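PDB 1OYG: levansucrase, which is a single-chain bacterial enzyme of the levansucrase/invertase family, whose members fold as a five-bladed beta-propeller. Local coordinates for residues V320-N324 and G325-L329; L26-P29 and E30-K33; S128-K131 and D132-Q135. All coordinates share one frame; numbering follows the deposited sequence.

Contact 1: V320-N324 and G325-L329; sequences VFKMN and GKWYL
Lys322 lies across Trp327 on one face of a beta-hairpin, while Phe321, Met323 and Tyr328 interlock on the other. Strands 320-323 and 326-329 run antiparallel, with a 152° angle between their directions, and a type I' turn from Met323 to Lys326 joins them. Asn324 and Gly325 both have the positive phi this turn needs. Two hydrogen-bonded pairs set the register. Phe321 and Tyr328 exchange both backbone bonds, and so do Met323 and Lys326, although Lys326 N reaches Met323 O from above the carbonyl plane.

On the Lys322 face the indole is the floor and the lysine stem the ridge. Lys322 CB sits 3.6 Å from the centroid of the Trp327 six-membered ring, only 5° off its normal, a CH-pi contact. With CG anti to the backbone N (chi1 -164°) and the rest extended, the stem runs on obliquely over the ring, bringing Lys322 CD to 3.7 Å from Trp327 NE1. Further along the same face, away from the turn, Val320 CB packs 4.0 Å from Leu329 CD1.

On the reverse face, Tyr328 CB presses over a face of the Phe321 ring, offset toward its rim, 4.2 Å from Phe321 CE1. Met323 CB is the bump between two rings: it lies in plane at the edge of Phe321 and approaches Tyr328 CE2 to 4.0 Å. This face packs on Ile425 of strand 416-426, and Tyr328 OH is bonded to Gly427 O. Two waters bridge polar atoms of the hairpin: one accepts from both Lys322 NZ and Trp327 NE1, and the second, in the plane of the tyrosine ring, donates to Met323 O and, at 2.7 Å, to Tyr328 OH.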
loop_
_atom_site.group_PDB
_atom_site.type_symbol
_atom_site.label_atom_id
_atom_site.label_comp_id
_atom_site.label_asym_id
_atom_site.label_seq_id
_atom_site.Cartn_x
_atom_site.Cartn_y
_atom_site.Cartn_z
ATOM N N VAL A 320 -1.249 -8.595 -0.854
ATOM C CA VAL A 320 -1.112 -9.916 -1.445
ATOM C C VAL A 320 -2.079 -10.891 -0.789
ATOM O O VAL A 320 -2.291 -10.848 0.426
ATOM C CB VAL A 320 0.352 -10.420 -1.371
ATOM C CG1 VAL A 320 0.774 -10.689 0.060
ATOM C CG2 VAL A 320 0.550 -11.654 -2.234
ATOM N N PHE A 321 -2.681 -11.745 -1.607
ATOM C CA PHE A 321 -3.620 -12.752 -1.135
ATOM C C PHE A 321 -3.806 -13.851 -2.162
ATOM O O PHE A 321 -3.532 -13.657 -3.347
ATOM C CB PHE A 321 -4.983 -12.127 -0.799
ATOM C CG PHE A 321 -5.629 -11.386 -1.947
ATOM C CD1 PHE A 321 -6.358 -12.063 -2.919
ATOM C CD2 PHE A 321 -5.536 -10.005 -2.032
ATOM C CE1 PHE A 321 -6.963 -11.372 -3.966
ATOM C CE2 PHE A 321 -6.144 -9.312 -3.077
ATOM C CZ PHE A 321 -6.862 -9.999 -4.036
ATOM N N LYS A 322 -4.286 -15.002 -1.699
ATOM C CA LYS A 322 -4.611 -16.118 -2.569
ATOM C C LYS A 322 -6.105 -16.086 -2.839
ATOM O O LYS A 322 -6.899 -15.857 -1.931
ATOM C CB LYS A 322 -4.204 -17.451 -1.933
ATOM C CG LYS A 322 -4.147 -18.598 -2.926
ATOM C CD LYS A 322 -3.809 -19.923 -2.257
ATOM C CE LYS A 322 -3.717 -21.032 -3.289
ATOM N NZ LYS A 322 -3.235 -22.323 -2.719
ATOM N N MET A 323 -6.473 -16.298 -4.094
ATOM C CA MET A 323 -7.861 -16.277 -4.512
ATOM C C MET A 323 -8.045 -17.308 -5.616
ATOM O O MET A 323 -7.402 -17.236 -6.667
ATOM C CB MET A 323 -8.232 -14.882 -5.013
ATOM C CG MET A 323 -9.636 -14.769 -5.555
ATOM S SD MET A 323 -10.000 -13.069 -5.945
ATOM C CE MET A 323 -11.547 -13.211 -6.783
ATOM N N ASN A 324 -8.913 -18.280 -5.361
ATOM C CA ASN A 324 -9.242 -19.325 -6.322
ATOM C C ASN A 324 -8.010 -19.945 -6.992
ATOM O O ASN A 324 -7.960 -20.099 -8.210
ATOM C CB ASN A 324 -10.234 -18.790 -7.363
ATOM C CG ASN A 324 -11.537 -18.319 -6.734
ATOM O OD1 ASN A 324 -12.079 -18.966 -5.829
ATOM N ND2 ASN A 324 -12.047 -17.184 -7.207
ATOM N N GLY A 325 -7.013 -20.275 -6.174
ATOM C CA GLY A 325 -5.875 -21.066 -6.613
ATOM C C GLY A 325 -4.638 -20.304 -7.063
ATOM O O GLY A 325 -3.628 -20.933 -7.375
ATOM N N LYS A 326 -4.717 -18.974 -7.117
ATOM C CA LYS A 326 -3.595 -18.128 -7.543
ATOM C C LYS A 326 -3.331 -17.026 -6.525
ATOM O O LYS A 326 -4.217 -16.634 -5.771
ATOM C CB LYS A 326 -3.878 -17.488 -8.908
ATOM C CG LYS A 326 -4.231 -18.464 -10.019
ATOM C CD LYS A 326 -3.032 -19.251 -10.507
ATOM C CE LYS A 326 -3.396 -20.089 -11.734
ATOM N NZ LYS A 326 -2.429 -21.197 -11.996
ATOM N N TRP A 327 -2.103 -16.522 -6.514
ATOM C CA TRP A 327 -1.717 -15.428 -5.633
ATOM C C TRP A 327 -1.664 -14.122 -6.408
ATOM O O TRP A 327 -1.110 -14.069 -7.501
ATOM C CB TRP A 327 -0.356 -15.708 -5.006
ATOM C CG TRP A 327 -0.394 -16.834 -4.043
ATOM C CD1 TRP A 327 -0.279 -18.159 -4.326
ATOM C CD2 TRP A 327 -0.575 -16.740 -2.625
ATOM N NE1 TRP A 327 -0.367 -18.900 -3.172
ATOM C CE2 TRP A 327 -0.550 -18.053 -2.112
ATOM C CE3 TRP A 327 -0.753 -15.677 -1.734
ATOM C CZ2 TRP A 327 -0.695 -18.333 -0.750
ATOM C CZ3 TRP A 327 -0.899 -15.955 -0.381
ATOM C CH2 TRP A 327 -0.867 -17.273 0.096
ATOM N N TYR A 328 -2.232 -13.069 -5.834
ATOM C CA TYR A 328 -2.297 -11.762 -6.473
ATOM C C TYR A 328 -1.603 -10.737 -5.605
ATOM O O TYR A 328 -1.845 -10.673 -4.403
ATOM C CB TYR A 328 -3.753 -11.386 -6.727
ATOM C CG TYR A 328 -4.402 -12.357 -7.679
ATOM C CD1 TYR A 328 -4.243 -12.219 -9.053
ATOM C CD2 TYR A 328 -5.126 -13.447 -7.212
ATOM C CE1 TYR A 328 -4.816 -13.118 -9.941
ATOM C CE2 TYR A 328 -5.704 -14.355 -8.091
ATOM C CZ TYR A 328 -5.540 -14.187 -9.461
ATOM O OH TYR A 328 -6.109 -15.077 -10.345
ATOM N N LEU A 329 -0.736 -9.946 -6.231
ATOM C CA LEU A 329 0.102 -8.960 -5.564
ATOM C C LEU A 329 -0.185 -7.598 -6.184
ATOM O O LEU A 329 -0.093 -7.441 -7.394
ATOM C CB LEU A 329 1.570 -9.332 -5.763
ATOM C CG LEU A 329 2.661 -8.377 -5.284
ATOM C CD1 LEU A 329 2.652 -8.277 -3.772
ATOM C CD2 LEU A 329 4.017 -8.844 -5.802
HETATM O O HOH W 1 -0.399 -21.965 -2.798
HETATM O O HOH W 2 -8.011 -16.725 -9.345
#

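Contact 2: L26-P29 and E30-K33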
loop_
_atom_site.group_PDB
_atom_site.type_symbol
_atom_site.label_atom_id
_atom_site.label_comp_id
_atom_site.label_asym_id
_atom_site.label_seq_id
_atom_site.Cartn_x
_atom_site.Cartn_y
_atom_site.Cartn_z
ATOM N N LEU A 26 5.263 0.993 -20.651
ATOM C CA LEU A 26 5.055 1.792 -21.856
ATOM C C LEU A 26 3.752 1.447 -22.576
ATOM O O LEU A 26 3.241 2.260 -23.344
ATOM C CB LEU A 26 6.232 1.629 -22.830
ATOM C CG LEU A 26 7.473 2.485 -22.554
ATOM C CD1 LEU A 26 8.639 1.998 -23.399
ATOM C CD2 LEU A 26 7.193 3.963 -22.825
ATOM N N GLN A 27 3.227 0.246 -22.338
ATOM C CA GLN A 27 1.981 -0.196 -22.965
ATOM C C GLN A 27 0.734 0.349 -22.269
ATOM O O GLN A 27 -0.361 0.269 -22.814
ATOM C CB GLN A 27 1.893 -1.729 -22.989
ATOM C CG GLN A 27 3.121 -2.466 -23.521
ATOM C CD GLN A 27 3.692 -1.851 -24.778
ATOM O OE1 GLN A 27 2.986 -1.702 -25.776
ATOM N NE2 GLN A 27 4.972 -1.491 -24.738
ATOM N N ILE A 28 0.897 0.900 -21.072
ATOM C CA ILE A 28 -0.248 1.275 -20.240
ATOM C C ILE A 28 -1.032 2.508 -20.735
ATOM O O ILE A 28 -2.252 2.485 -20.699
ATOM C CB ILE A 28 0.190 1.399 -18.752
ATOM C CG1 ILE A 28 0.487 0.001 -18.196
ATOM C CG2 ILE A 28 -0.880 2.105 -17.919
ATOM C CD1 ILE A 28 0.961 -0.032 -16.754
ATOM N N PRO A 29 -0.376 3.581 -21.180
ATOM C CA PRO A 29 -1.112 4.739 -21.715
ATOM C C PRO A 29 -2.210 4.410 -22.744
ATOM O O PRO A 29 -3.296 4.984 -22.667
ATOM C CB PRO A 29 -0.003 5.591 -22.334
ATOM C CG PRO A 29 1.173 5.313 -21.458
ATOM C CD PRO A 29 1.077 3.832 -21.160
ATOM N N GLU A 30 -1.946 3.502 -23.678
ATOM C CA GLU A 30 -2.967 3.095 -24.643
ATOM C C GLU A 30 -3.981 2.144 -24.002
ATOM O O GLU A 30 -5.180 2.267 -24.233
ATOM C CB GLU A 30 -2.327 2.440 -25.870
ATOM C CG GLU A 30 -3.303 2.091 -26.994
ATOM C CD GLU A 30 -4.002 3.300 -27.601
ATOM O OE1 GLU A 30 -3.410 4.398 -27.625
ATOM O OE2 GLU A 30 -5.149 3.150 -28.073
ATOM N N GLN A 31 -3.492 1.205 -23.194
ATOM C CA GLN A 31 -4.337 0.183 -22.574
ATOM C C GLN A 31 -5.361 0.765 -21.604
ATOM O O GLN A 31 -6.485 0.276 -21.514
ATOM C CB GLN A 31 -3.465 -0.833 -21.833
ATOM C CG GLN A 31 -4.206 -2.083 -21.370
ATOM C CD GLN A 31 -3.351 -2.956 -20.482
ATOM O OE1 GLN A 31 -2.459 -2.457 -19.794
ATOM N NE2 GLN A 31 -3.608 -4.258 -20.500
ATOM N N GLN A 32 -4.974 1.819 -20.894
ATOM C CA GLN A 32 -5.811 2.402 -19.844
ATOM C C GLN A 32 -7.054 3.114 -20.375
ATOM O O GLN A 32 -7.928 3.492 -19.595
ATOM C CB GLN A 32 -4.992 3.360 -18.971
ATOM C CG GLN A 32 -4.597 4.666 -19.655
ATOM C CD GLN A 32 -3.724 5.538 -18.782
ATOM O OE1 GLN A 32 -2.794 5.050 -18.143
ATOM N NE2 GLN A 32 -4.021 6.831 -18.752
ATOM N N LYS A 33 -7.131 3.306 -21.691
ATOM C CA LYS A 33 -8.332 3.852 -22.316
ATOM C C LYS A 33 -9.517 2.882 -22.238
ATOM O O LYS A 33 -10.662 3.283 -22.428
ATOM C CB LYS A 33 -8.052 4.203 -23.779
ATOM C CG LYS A 33 -7.062 5.353 -23.965
ATOM C CD LYS A 33 -6.519 5.432 -25.395
ATOM C CE LYS A 33 -7.635 5.546 -26.432
ATOM N NZ LYS A 33 -7.186 6.157 -27.718
HETATM O O HOH W 3 0.926 2.968 -24.674
#
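Gln32 folds back over the carbonyl oxygens of Ile28 and Pro29 in this single helical turn. Its backbone N donates to Ile28 O at 2.8 Å. The side chain then starts from the sterically demanding position between its own N and carbonyl carbon (chi1 71°), which holds Gln32 CG 3.3 Å from Pro29 O. Extended beyond that point, the chain crosses Ile28 at about a right angle, and Gln32 OE1 comes to 3.5 Å from Ile28 CG2.

Gln31 repeats the backbone pattern one residue earlier. Its N donates to Gln27 O over 3.3 Å, a longer bond than that of Gln32, and Gln31 CB lies 3.4 Å from Gln27 O. Both bonds span four residues, as in an alpha-helix. The corresponding link from Glu30 back to Leu26 is made through water instead: one molecule donates to Leu26 O and accepts from Glu30 N at 3.1 Å. On the outer side, the Glu30 carboxylate and the Lys33 ammonium make a long salt bridge, 3.6 Å from Glu30 OE2 to Lys33 NZ.

The second shell fixes both glutamine amides. Gln32 OE1 is hydrogen-bonded to Tyr349 OH and its NE2 to Asp347 OD1, so the Asp347 bond, which needs an N-H, fixes which end of the amide is which. Gln31 is held in the same two-ended way, OE1 by Thr368 OG1 and NE2 by the carbonyl of Asn366.

These anchors dock the turn 28-32 onto a beta-sheet: Ile28 sits on Tyr349 and Leu351 of strand 348-355 and on Thr368 of strand 363-374, while Leu26 reaches across to Phe263 and Glu267 of helix 261-273.

Contact 3: S128-K131 and D132-Q135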
loop_
_atom_site.group_PDB
_atom_site.type_symbol
_atom_site.label_atom_id
_atom_site.label_comp_id
_atom_site.label_asym_id
_atom_site.label_seq_id
_atom_site.Cartn_x
_atom_site.Cartn_y
_atom_site.Cartn_z
ATOM N N SER A 128 13.550 1.932 21.540
ATOM C CA SER A 128 14.366 3.102 21.207
ATOM C C SER A 128 13.873 3.839 19.962
ATOM O O SER A 128 13.853 5.070 19.930
ATOM C CB SER A 128 15.830 2.699 21.003
ATOM O OG SER A 128 16.387 2.087 22.161
ATOM N N ILE A 129 13.478 3.091 18.939
ATOM C CA ILE A 129 12.999 3.706 17.701
ATOM C C ILE A 129 11.655 4.388 17.932
ATOM O O ILE A 129 11.464 5.527 17.509
ATOM C CB ILE A 129 12.903 2.674 16.556
ATOM C CG1 ILE A 129 14.309 2.237 16.132
ATOM C CG2 ILE A 129 12.174 3.270 15.343
ATOM C CD1 ILE A 129 14.337 1.040 15.199
ATOM N N LEU A 130 10.744 3.702 18.614
ATOM C CA LEU A 130 9.393 4.214 18.849
ATOM C C LEU A 130 9.362 5.542 19.596
ATOM O O LEU A 130 8.508 6.375 19.329
ATOM C CB LEU A 130 8.537 3.191 19.609
ATOM C CG LEU A 130 7.716 2.224 18.763
ATOM C CD1 LEU A 130 7.172 1.091 19.617
ATOM C CD2 LEU A 130 6.577 2.964 18.071
ATOM N N LYS A 131 10.279 5.766 20.527
ATOM C CA LYS A 131 10.205 7.011 21.294
ATOM C C LYS A 131 10.532 8.254 20.445
ATOM O O LYS A 131 10.269 9.375 20.872
ATOM C CB LYS A 131 11.010 6.944 22.603
ATOM C CG LYS A 131 12.501 6.793 22.486
ATOM C CD LYS A 131 13.099 6.603 23.884
ATOM C CE LYS A 131 14.612 6.534 23.862
ATOM N NZ LYS A 131 15.221 7.807 23.386
ATOM N N ASP A 132 11.053 8.046 19.234
ATOM C CA ASP A 132 11.299 9.132 18.274
ATOM C C ASP A 132 10.227 9.270 17.179
ATOM O O ASP A 132 10.398 10.031 16.226
ATOM C CB ASP A 132 12.662 8.943 17.610
ATOM C CG ASP A 132 13.813 9.152 18.567
ATOM O OD1 ASP A 132 13.666 9.918 19.546
ATOM O OD2 ASP A 132 14.912 8.588 18.403
ATOM N N GLN A 133 9.126 8.545 17.313
ATOM C CA GLN A 133 8.036 8.609 16.345
ATOM C C GLN A 133 7.323 9.959 16.385
ATOM O O GLN A 133 7.065 10.496 17.464
ATOM C CB GLN A 133 7.027 7.510 16.642
ATOM C CG GLN A 133 5.862 7.437 15.676
ATOM C CD GLN A 133 4.856 6.416 16.120
ATOM O OE1 GLN A 133 3.963 6.716 16.932
ATOM N NE2 GLN A 133 5.015 5.199 15.642
ATOM N N THR A 134 6.989 10.489 15.208
ATOM C CA THR A 134 6.195 11.719 15.101
ATOM C C THR A 134 4.861 11.540 14.368
ATOM O O THR A 134 3.957 12.348 14.558
ATOM C CB THR A 134 6.994 12.844 14.414
ATOM O OG1 THR A 134 7.333 12.456 13.077
ATOM C CG2 THR A 134 8.331 13.094 15.117
ATOM N N GLN A 135 4.751 10.511 13.527
ATOM C CA GLN A 135 3.497 10.193 12.842
ATOM C C GLN A 135 3.309 8.680 12.770
ATOM O O GLN A 135 4.277 7.925 12.796
ATOM C CB GLN A 135 3.495 10.759 11.417
ATOM C CG GLN A 135 3.531 12.272 11.325
ATOM C CD GLN A 135 3.503 12.762 9.885
ATOM O OE1 GLN A 135 2.603 12.410 9.120
ATOM N NE2 GLN A 135 4.490 13.565 9.512
HETATM O O HOH W 4 15.567 6.946 20.664
HETATM O O HOH W 5 8.644 11.189 19.609
#
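Asp132 N donates to Ile129 O at 3.1 Å and Gln133 N to Leu130 O at 3.0 Å, both from above the carbonyl plane; the three-residue spans, with helical phi/psi at 128-131, show consecutive tight turns without a regular helix before a classic beta bulge, Thr134 and Gln135 facing Phe156, opens strand 135-143.

Leu130 and Gln133 lie side by side and point the same way, with Leu130 CD2 3.7 Å from Gln133 NE2. With CG anti to the backbone N (chi1 -178°), Gln133 runs out extended, which carries NE2 to a hydrogen bond with Tyr153 OH; Leu130 packs on that same tyrosine. On the opposite flank one water joins three groups: it donates to Ser128 O and to Asp132 OD2 and accepts from Lys131 NZ at 2.9 Å. A further water donates to both Lys131 O and Gln133 O.

The chemistry is thus divided. Leu130 and the Gln133 stem are buried against strands 149-157 and 180-192, whereas Lys131 and Asp132, 4.6 Å apart from Lys131 NZ to Asp132 OD1, meet through water on the exposed side, where their attraction is probably screened.

Overall arrangement
Contact 1 and contact 2 meet the same antiparallel sheet from different positions: the hairpin 320-329 supplies one edge strand, 318-323, and its neighbour, 326-334, while the helical turn 26-33 docks on the remaining two, 348-355 and 363-374. Trp327 and Leu329 pair by backbone bonds with the first of these, so that strand links the two contacts, although their nearest atoms stay about 12 Å apart and their centres 24 Å. Contact 3 leads into strand 135-143 of another sheet, across the chain's centre from both; its centre lies 34 Å from that of contact 1 and 42 Å from that of contact 2. None of the three touches another.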